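Local coordinates for protein oligogalacturonate lyase (PDB 3C5M) that probably cleaves, by beta-elimination, oligogalacturonides derived from pectin, working as a manganese-binding lyase built on a seven-bladed beta-propeller, at residues G86-S89 / T90-A94. Sequence-based numbering, arbitrary orientation.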
ATOM      1  N   GLY A  86       7.030  -4.077  -3.209  1.00 33.76           N
ATOM      2  CA  GLY A  86       7.113  -5.527  -3.263  1.00 25.81           C
ATOM      3  C   GLY A  86       5.884  -6.273  -2.801  1.00 29.91           C
ATOM      4  O   GLY A  86       5.140  -5.784  -1.947  1.00 32.36           O
ATOM      5  N   PHE A  87       5.661  -7.460  -3.366  1.00 25.94           N
ATOM      6  CA  PHE A  87       4.513  -8.280  -2.972  1.00 25.22           C
ATOM      7  C   PHE A  87       4.692  -9.745  -3.347  1.00 30.62           C
ATOM      8  O   PHE A  87       5.451 -10.086  -4.263  1.00 25.82           O
ATOM      9  CB  PHE A  87       3.224  -7.737  -3.595  1.00 24.88           C
ATOM     10  CG  PHE A  87       3.135  -7.924  -5.078  1.00 19.57           C
ATOM     11  CD1 PHE A  87       2.569  -9.071  -5.618  1.00 28.17           C
ATOM     12  CD2 PHE A  87       3.639  -6.966  -5.937  1.00 17.13           C
ATOM     13  CE1 PHE A  87       2.511  -9.258  -7.011  1.00 32.02           C
ATOM     14  CE2 PHE A  87       3.583  -7.147  -7.326  1.00 24.62           C
ATOM     15  CZ  PHE A  87       3.020  -8.293  -7.859  1.00 16.79           C
ATOM     16  N   ILE A  88       3.990 -10.608  -2.623  1.00 33.43           N
ATOM     17  CA  ILE A  88       4.049 -12.052  -2.855  1.00 36.08           C
ATOM     18  C   ILE A  88       3.006 -12.474  -3.897  1.00 35.50           C
ATOM     19  O   ILE A  88       1.915 -11.910  -3.954  1.00 40.92           O
ATOM     20  CB  ILE A  88       3.838 -12.819  -1.522  1.00 23.33           C
ATOM     21  CG1 ILE A  88       5.005 -12.504  -0.569  1.00 32.05           C
ATOM     22  CG2 ILE A  88       3.751 -14.298  -1.774  1.00 28.99           C
ATOM     23  CD1 ILE A  88       4.914 -13.153   0.799  1.00 29.46           C
ATOM     24  N   SER A  89       3.366 -13.441  -4.740  1.00 39.43           N
ATOM     25  CA  SER A  89       2.480 -13.951  -5.791  1.00 36.65           C
ATOM     26  C   SER A  89       1.289 -14.680  -5.177  1.00 35.93           C
ATOM     27  O   SER A  89       1.306 -15.012  -3.999  1.00 36.41           O
ATOM     28  CB  SER A  89       3.250 -14.922  -6.690  1.00 37.79           C
ATOM     29  OG  SER A  89       3.613 -16.115  -5.994  1.00 28.36           O
ATOM     30  N   THR A  90       0.261 -14.935  -5.980  1.00 33.18           N
ATOM     31  CA  THR A  90      -0.924 -15.625  -5.501  1.00 30.38           C
ATOM     32  C   THR A  90      -0.597 -17.068  -5.154  1.00 35.40           C
ATOM     33  O   THR A  90      -1.097 -17.599  -4.161  1.00 35.83           O
ATOM     34  CB  THR A  90      -2.031 -15.605  -6.561  1.00 36.36           C
ATOM     35  OG1 THR A  90      -2.295 -14.250  -6.941  1.00 43.52           O
ATOM     36  CG2 THR A  90      -3.304 -16.237  -6.031  1.00 38.44           C
ATOM     37  N   ASP A  91       0.247 -17.696  -5.976  1.00 39.16           N
ATOM     38  CA  ASP A  91       0.667 -19.089  -5.771  1.00 40.17           C
ATOM     39  C   ASP A  91       1.705 -19.162  -4.667  1.00 32.68           C
ATOM     40  O   ASP A  91       2.121 -20.237  -4.266  1.00 37.18           O
ATOM     41  CB  ASP A  91       1.239 -19.689  -7.075  1.00 51.44           C
ATOM     42  CG  ASP A  91       2.475 -18.943  -7.591  1.00 58.81           C
ATOM     43  OD1 ASP A  91       2.413 -17.705  -7.765  1.00 65.35           O
ATOM     44  OD2 ASP A  91       3.505 -19.603  -7.844  1.00 64.64           O
ATOM     45  N   GLU A  92       2.125 -17.999  -4.191  1.00 34.04           N
ATOM     46  CA  GLU A  92       3.100 -17.905  -3.112  1.00 36.22           C
ATOM     47  C   GLU A  92       4.414 -18.603  -3.419  1.00 38.89           C
ATOM     48  O   GLU A  92       5.107 -19.054  -2.520  1.00 42.26           O
ATOM     49  CB  GLU A  92       2.498 -18.463  -1.812  1.00 27.25           C
ATOM     50  CG  GLU A  92       1.109 -17.911  -1.570  1.00 35.71           C
ATOM     51  CD  GLU A  92       0.619 -18.069  -0.158  1.00 32.15           C
ATOM     52  OE1 GLU A  92       1.024 -19.048   0.509  1.00 50.10           O
ATOM     53  OE2 GLU A  92      -0.196 -17.217   0.268  1.00 37.74           O
ATOM     54  N   ARG A  93       4.770 -18.669  -4.694  1.00 43.18           N
ATOM     55  CA  ARG A  93       6.015 -19.307  -5.069  1.00 37.88           C
ATOM     56  C   ARG A  93       7.034 -18.263  -5.500  1.00 35.71           C
ATOM     57  O   ARG A  93       8.153 -18.584  -5.900  1.00 32.63           O
ATOM     58  CB  ARG A  93       5.774 -20.311  -6.190  1.00 39.17           C
ATOM     59  CG  ARG A  93       4.833 -21.439  -5.789  1.00 52.16           C
ATOM     60  CD  ARG A  93       4.928 -22.570  -6.777  1.00 60.11           C
ATOM     61  NE  ARG A  93       6.278 -23.129  -6.776  1.00 70.79           N
ATOM     62  CZ  ARG A  93       6.794 -23.850  -7.764  1.00 75.32           C
ATOM     63  NH1 ARG A  93       6.071 -24.104  -8.849  1.00 76.26           N
ATOM     64  NH2 ARG A  93       8.032 -24.316  -7.663  1.00 73.35           N
ATOM     65  N   ALA A  94       6.643 -17.003  -5.397  1.00 36.68           N
ATOM     66  CA  ALA A  94       7.528 -15.927  -5.784  1.00 32.67           C
ATOM     67  C   ALA A  94       6.981 -14.569  -5.343  1.00 34.74           C
ATOM     68  O   ALA A  94       5.812 -14.442  -4.954  1.00 27.63           O
ATOM     69  CB  ALA A  94       7.707 -15.949  -7.301  1.00 32.24           C
TER
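Ser89 is the hub of this turn: its hydroxyl points into the loop that follows, and Asp91, Arg93 and Ala94 close round it. With chi1 at 67°, OG sits between the backbone N and the carbonyl carbon of its own residue, which turns it into the loop. There Asp91 OD1 lies 2.7 Å from Ser89 OG, and Ala94 O stands 3.0 Å from the same OG; both can accept the single hydroxyl proton, and the choice stays open. As acceptor, Ser89 OG takes a weak bond from Arg93 N at 3.1 Å. Asp91 has a like first torsion, which brings its carboxylate back toward Ser89; OD1 is the near oxygen, while Asp91 OD2 stands 3.9 Å from Ser89 OG.

The backbone closes the loop in two places. Ser89 N donates to Ala94 O over 2.7 Å, nearly straight at 164°, so that carbonyl faces both the amide and the hydroxyl of one serine. Glu92 N reaches Ser89 O in a weak bond of 3.1 Å, closing a type I beta turn with Thr90 and Asp91 at its corners. Glu92 itself has a left-handed backbone that helps swing the chain back. Ile88 contributes its CG2 branch, laid against Glu92 CA at 3.9 Å.

Glu92 OE2 meets Lys41 NZ in a salt bridge and accepts from Gln45 N, between strands 33-34 and 49-54, while Thr90 OG1 bonds to Ser134 O, between strands 124-132 and 138-145. The loop is thus linked to the sheets before and after its own, away from the manganese site. It is a beta hairpin connection, joining 87-88, the short edge strand at the inner end of the blade, to the antiparallel strand 94-99, and Phe87 pairs with Phe96 through both backbone and ring.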